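Local coordinates for ribosomal protein S2-related protein (PDB 2JH3), which binds a [4Fe-4S] cluster and, with its chelatase-like fold, may act as a sirohydrochlorin ferrochelatase, at residues I345-T350 with C425-L430. Numbering follows the deposited sequence.
Sequences IRTWRT and CLRTRL. With SF4 (iron/sulfur cluster), chain E.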
ATOM      1  N   ILE A 345      -2.478  11.441   4.075  1.00 18.73           N
ATOM      2  CA  ILE A 345      -2.992  10.869   5.269  1.00 17.56           C
ATOM      3  C   ILE A 345      -1.853  10.164   6.003  1.00 16.73           C
ATOM      4  O   ILE A 345      -1.376   9.125   5.560  1.00 15.39           O
ATOM      5  CB  ILE A 345      -4.157   9.839   4.974  1.00 19.43           C
ATOM      6  CG1 ILE A 345      -5.281  10.440   4.129  1.00 17.71           C
ATOM      7  CG2 ILE A 345      -4.689   9.332   6.284  1.00 20.83           C
ATOM      8  CD1 ILE A 345      -5.957  11.691   4.659  1.00 18.77           C
ATOM      9  N   ARG A 346      -1.417  10.748   7.134  1.00 16.57           N
ATOM     10  CA  ARG A 346      -0.134  10.378   7.738  1.00 16.22           C
ATOM     11  C   ARG A 346      -0.232   9.113   8.559  1.00 17.10           C
ATOM     12  O   ARG A 346       0.765   8.567   8.961  1.00 17.67           O
ATOM     13  CB  ARG A 346       0.404  11.584   8.545  1.00 18.42           C
ATOM     14  CG  ARG A 346       1.162  12.599   7.649  1.00 16.36           C
ATOM     15  CD  ARG A 346       1.575  13.898   8.306  1.00 15.80           C
ATOM     16  NE  ARG A 346       2.689  14.513   7.589  1.00 20.08           N
ATOM     17  CZ  ARG A 346       3.960  14.172   7.680  1.00 15.86           C
ATOM     18  NH1 ARG A 346       4.843  14.808   6.928  1.00 20.41           N
ATOM     19  NH2 ARG A 346       4.401  13.326   8.617  1.00 18.33           N
ATOM     20  N   THR A 347      -1.441   8.671   8.890  1.00 17.21           N
ATOM     21  CA  THR A 347      -1.660   7.363   9.527  1.00 16.58           C
ATOM     22  C   THR A 347      -1.668   6.134   8.558  1.00 17.29           C
ATOM     23  O   THR A 347      -1.910   5.037   8.991  1.00 17.71           O
ATOM     24  CB  THR A 347      -2.941   7.332  10.292  1.00 16.84           C
ATOM     25  OG1 THR A 347      -4.044   7.838   9.520  1.00 14.70           O
ATOM     26  CG2 THR A 347      -2.790   8.182  11.534  1.00 17.69           C
ATOM     27  N   TRP A 348      -1.430   6.368   7.280  1.00 16.87           N
ATOM     28  CA  TRP A 348      -1.255   5.277   6.349  1.00 16.52           C
ATOM     29  C   TRP A 348      -0.002   4.516   6.702  1.00 17.35           C
ATOM     30  O   TRP A 348       0.976   5.099   7.185  1.00 16.30           O
ATOM     31  CB  TRP A 348      -1.290   5.750   4.873  1.00 16.67           C
ATOM     32  CG  TRP A 348      -2.675   5.842   4.402  1.00 17.89           C
ATOM     33  CD1 TRP A 348      -3.774   6.166   5.164  1.00 17.20           C
ATOM     34  CD2 TRP A 348      -3.144   5.689   3.079  1.00 15.92           C
ATOM     35  NE1 TRP A 348      -4.890   6.147   4.396  1.00 18.95           N
ATOM     36  CE2 TRP A 348      -4.536   5.823   3.117  1.00 17.89           C
ATOM     37  CE3 TRP A 348      -2.534   5.301   1.876  1.00 20.24           C
ATOM     38  CZ2 TRP A 348      -5.335   5.715   1.960  1.00 21.13           C
ATOM     39  CZ3 TRP A 348      -3.307   5.151   0.753  1.00 20.15           C
ATOM     40  CH2 TRP A 348      -4.697   5.338   0.794  1.00 18.70           C
ATOM     41  N   ARG A 349      -0.074   3.190   6.571  1.00 16.79           N
ATOM     42  CA  ARG A 349       1.042   2.279   6.855  1.00 16.50           C
ATOM     43  C   ARG A 349       2.128   2.347   5.778  1.00 16.86           C
ATOM     44  O   ARG A 349       2.558   1.323   5.145  1.00 18.30           O
ATOM     45  CB  ARG A 349       0.493   0.875   7.042  1.00 16.59           C
ATOM     46  CG  ARG A 349       1.344  -0.056   7.985  1.00 18.41           C
ATOM     47  CD  ARG A 349       1.139  -1.552   7.677  1.00 19.59           C
ATOM     48  NE  ARG A 349      -0.285  -1.881   7.912  1.00 18.78           N
ATOM     49  CZ  ARG A 349      -0.790  -3.112   7.937  1.00 19.60           C
ATOM     50  NH1 ARG A 349      -0.005  -4.132   7.715  1.00 19.75           N
ATOM     51  NH2 ARG A 349      -2.073  -3.305   8.130  1.00 17.62           N
ATOM     52  N   THR A 350       2.656   3.561   5.572  1.00 17.25           N
ATOM     53  CA  THR A 350       3.579   3.864   4.481  1.00 15.98           C
ATOM     54  C   THR A 350       4.690   4.786   4.933  1.00 16.72           C
ATOM     55  O   THR A 350       5.362   5.346   4.099  1.00 17.00           O
ATOM     56  CB  THR A 350       2.840   4.527   3.344  1.00 16.08           C
ATOM     57  OG1 THR A 350       2.278   5.727   3.847  1.00 17.56           O
ATOM     58  CG2 THR A 350       1.724   3.609   2.801  1.00 14.52           C
ATOM     59  N   CYS A 425      -4.646   2.186   6.029  1.00 16.23           N
ATOM     60  CA  CYS A 425      -4.614   3.102   7.138  1.00 16.11           C
ATOM     61  C   CYS A 425      -4.420   2.384   8.470  1.00 16.78           C
ATOM     62  O   CYS A 425      -4.974   1.295   8.670  1.00 16.49           O
ATOM     63  CB  CYS A 425      -5.953   3.857   7.187  1.00 16.25           C
ATOM     64  SG  CYS A 425      -5.894   5.387   8.159  1.00 15.21           S
ATOM     65  N   LEU A 426      -3.702   2.980   9.402  1.00 16.64           N
ATOM     66  CA  LEU A 426      -3.671   2.479  10.812  1.00 16.72           C
ATOM     67  C   LEU A 426      -4.979   2.586  11.613  1.00 17.58           C
ATOM     68  O   LEU A 426      -5.228   1.888  12.628  1.00 18.48           O
ATOM     69  CB  LEU A 426      -2.602   3.241  11.562  1.00 19.32           C
ATOM     70  CG  LEU A 426      -1.111   2.770  11.669  1.00 23.76           C
ATOM     71  CD1 LEU A 426      -0.725   1.648  10.861  1.00 23.68           C
ATOM     72  CD2 LEU A 426      -0.046   3.917  11.712  1.00 25.73           C
ATOM     73  N   ARG A 427      -5.784   3.551  11.235  1.00 16.46           N
ATOM     74  CA  ARG A 427      -6.952   3.915  12.019  1.00 17.06           C
ATOM     75  C   ARG A 427      -8.094   2.932  11.839  1.00 17.56           C
ATOM     76  O   ARG A 427      -8.109   2.123  10.874  1.00 16.68           O
ATOM     77  CB  ARG A 427      -7.402   5.328  11.632  1.00 16.23           C
ATOM     78  CG  ARG A 427      -6.462   6.391  12.070  1.00 15.03           C
ATOM     79  CD  ARG A 427      -7.058   7.744  11.729  1.00 17.89           C
ATOM     80  NE  ARG A 427      -6.501   8.925  12.444  1.00 17.90           N
ATOM     81  CZ  ARG A 427      -5.860   9.963  11.930  1.00 18.81           C
ATOM     82  NH1 ARG A 427      -5.590  11.006  12.693  1.00 18.36           N
ATOM     83  NH2 ARG A 427      -5.609  10.042  10.630  1.00 20.38           N
ATOM     84  N   THR A 428      -9.016   2.983  12.809  1.00 17.19           N
ATOM     85  CA  THR A 428     -10.254   2.179  12.881  1.00 16.31           C
ATOM     86  C   THR A 428     -11.455   3.145  12.740  1.00 17.26           C
ATOM     87  O   THR A 428     -11.615   4.060  13.536  1.00 17.05           O
ATOM     88  CB  THR A 428     -10.362   1.449  14.272  1.00 16.80           C
ATOM     89  OG1 THR A 428      -9.299   0.479  14.400  1.00 15.86           O
ATOM     90  CG2 THR A 428     -11.671   0.659  14.386  1.00 18.59           C
ATOM     91  N   ARG A 429     -12.246   2.921  11.687  1.00 19.38           N
ATOM     92  CA  ARG A 429     -13.397   3.804  11.303  1.00 18.12           C
ATOM     93  C   ARG A 429     -14.569   3.694  12.223  1.00 18.48           C
ATOM     94  O   ARG A 429     -15.533   2.990  11.979  1.00 17.97           O
ATOM     95  CB  ARG A 429     -13.749   3.614   9.819  1.00 20.02           C
ATOM     96  CG  ARG A 429     -14.056   2.217   9.370  1.00 23.26           C
ATOM     97  CD  ARG A 429     -14.092   2.188   7.842  1.00 22.21           C
ATOM     98  NE  ARG A 429     -14.431   0.884   7.238  1.00 20.01           N
ATOM     99  CZ  ARG A 429     -13.543  -0.078   7.016  1.00 22.13           C
ATOM    100  NH1 ARG A 429     -13.923  -1.187   6.408  1.00 27.29           N
ATOM    101  NH2 ARG A 429     -12.254   0.060   7.362  1.00 24.35           N
ATOM    102  N   LEU A 430     -14.512   4.462  13.294  1.00 21.04           N
ATOM    103  CA  LEU A 430     -15.571   4.531  14.287  1.00 20.53           C
ATOM    104  C   LEU A 430     -16.913   4.968  13.678  1.00 21.04           C
ATOM    105  O   LEU A 430     -18.001   4.555  14.111  1.00 21.40           O
ATOM    106  CB  LEU A 430     -15.180   5.545  15.323  1.00 21.11           C
ATOM    107  CG  LEU A 430     -14.559   5.103  16.647  1.00 24.64           C
ATOM    108  CD1 LEU A 430     -13.856   3.754  16.677  1.00 19.90           C
ATOM    109  CD2 LEU A 430     -13.809   6.262  17.268  1.00 20.26           C
TER
HETATM  110 FE1  SF4 E 650     -10.259   7.231   8.351  1.00 17.29          FE
HETATM  111 FE2  SF4 E 650      -9.260   7.966   5.936  1.00 19.25          FE
HETATM  112 FE3  SF4 E 650      -7.889   6.277   7.544  1.00 17.78          FE
HETATM  113 FE4  SF4 E 650     -10.170   5.422   6.305  1.00 19.42          FE
HETATM  114  S1  SF4 E 650      -8.198   6.053   5.247  1.00 16.84           S
HETATM  115  S2  SF4 E 650      -9.632   5.057   8.516  1.00 17.98           S
HETATM  116  S3  SF4 E 650     -11.464   7.348   6.383  1.00 17.29           S
HETATM  117  S4  SF4 E 650      -8.284   8.501   7.979  1.00 18.98           S
HETATM  118  O   HOH W   1      -3.118  -0.752   7.474  1.00 20.60           O
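The backbones of Thr347 and Leu426 are joined by one hydrogen bond, Leu426 N to Thr347 O at 2.8 Å, beside the single bridge that pairs Trp348 with Cys425. A type I turn from Ile345 to Trp348 presents this carbonyl. Cys425 is a cluster ligand, its SG binding the iron FE3 at 2.3 Å; a cysteine thiolate, a strong sulfur donor, suits the iron of a [4Fe-4S] cluster, and with chi1 at -161° SG swings opposite the backbone N, which brings it to the cluster. That sulfur also accepts a long hydrogen bond from Arg427 N (3.6 Å), an N-H...S interaction familiar in iron-sulfur proteins, where it probably helps to stabilise the negative charge. Cys425, with Cys422, Cys450 and Cys454, makes up the four-cysteine ligand set of the [4Fe-4S] site, which the loop 345-350 of the stabilising domain helps to wall in. Trp348 brings its indole edge to the inorganic sulfide, NE1 lying 3.4 Å from SF4 S1, while one face has Cys425 N above its rim. Thr347 and Arg427 cross at about a right angle: the methyl CG2 of Thr347 lies over one guanidinium face, toward its rim, 3.6 Å from Arg427 CZ, and a short branched residue can offer that methyl together with OG1, 2.9 Å from Arg427 NH2. The long, extended arginine reaches past the cluster to a salt bridge with Glu52. Leu426 meets the aliphatic part of Arg349, CD1 being 3.9 Å from Arg349 CG. Beyond this aliphatic part, Arg349 NH2 donates to a water that bonds weakly to Cys425 O, and NH1 is hydrogen-bonded to Leu351 O and forms a salt bridge with Glu296, both of the second subunit.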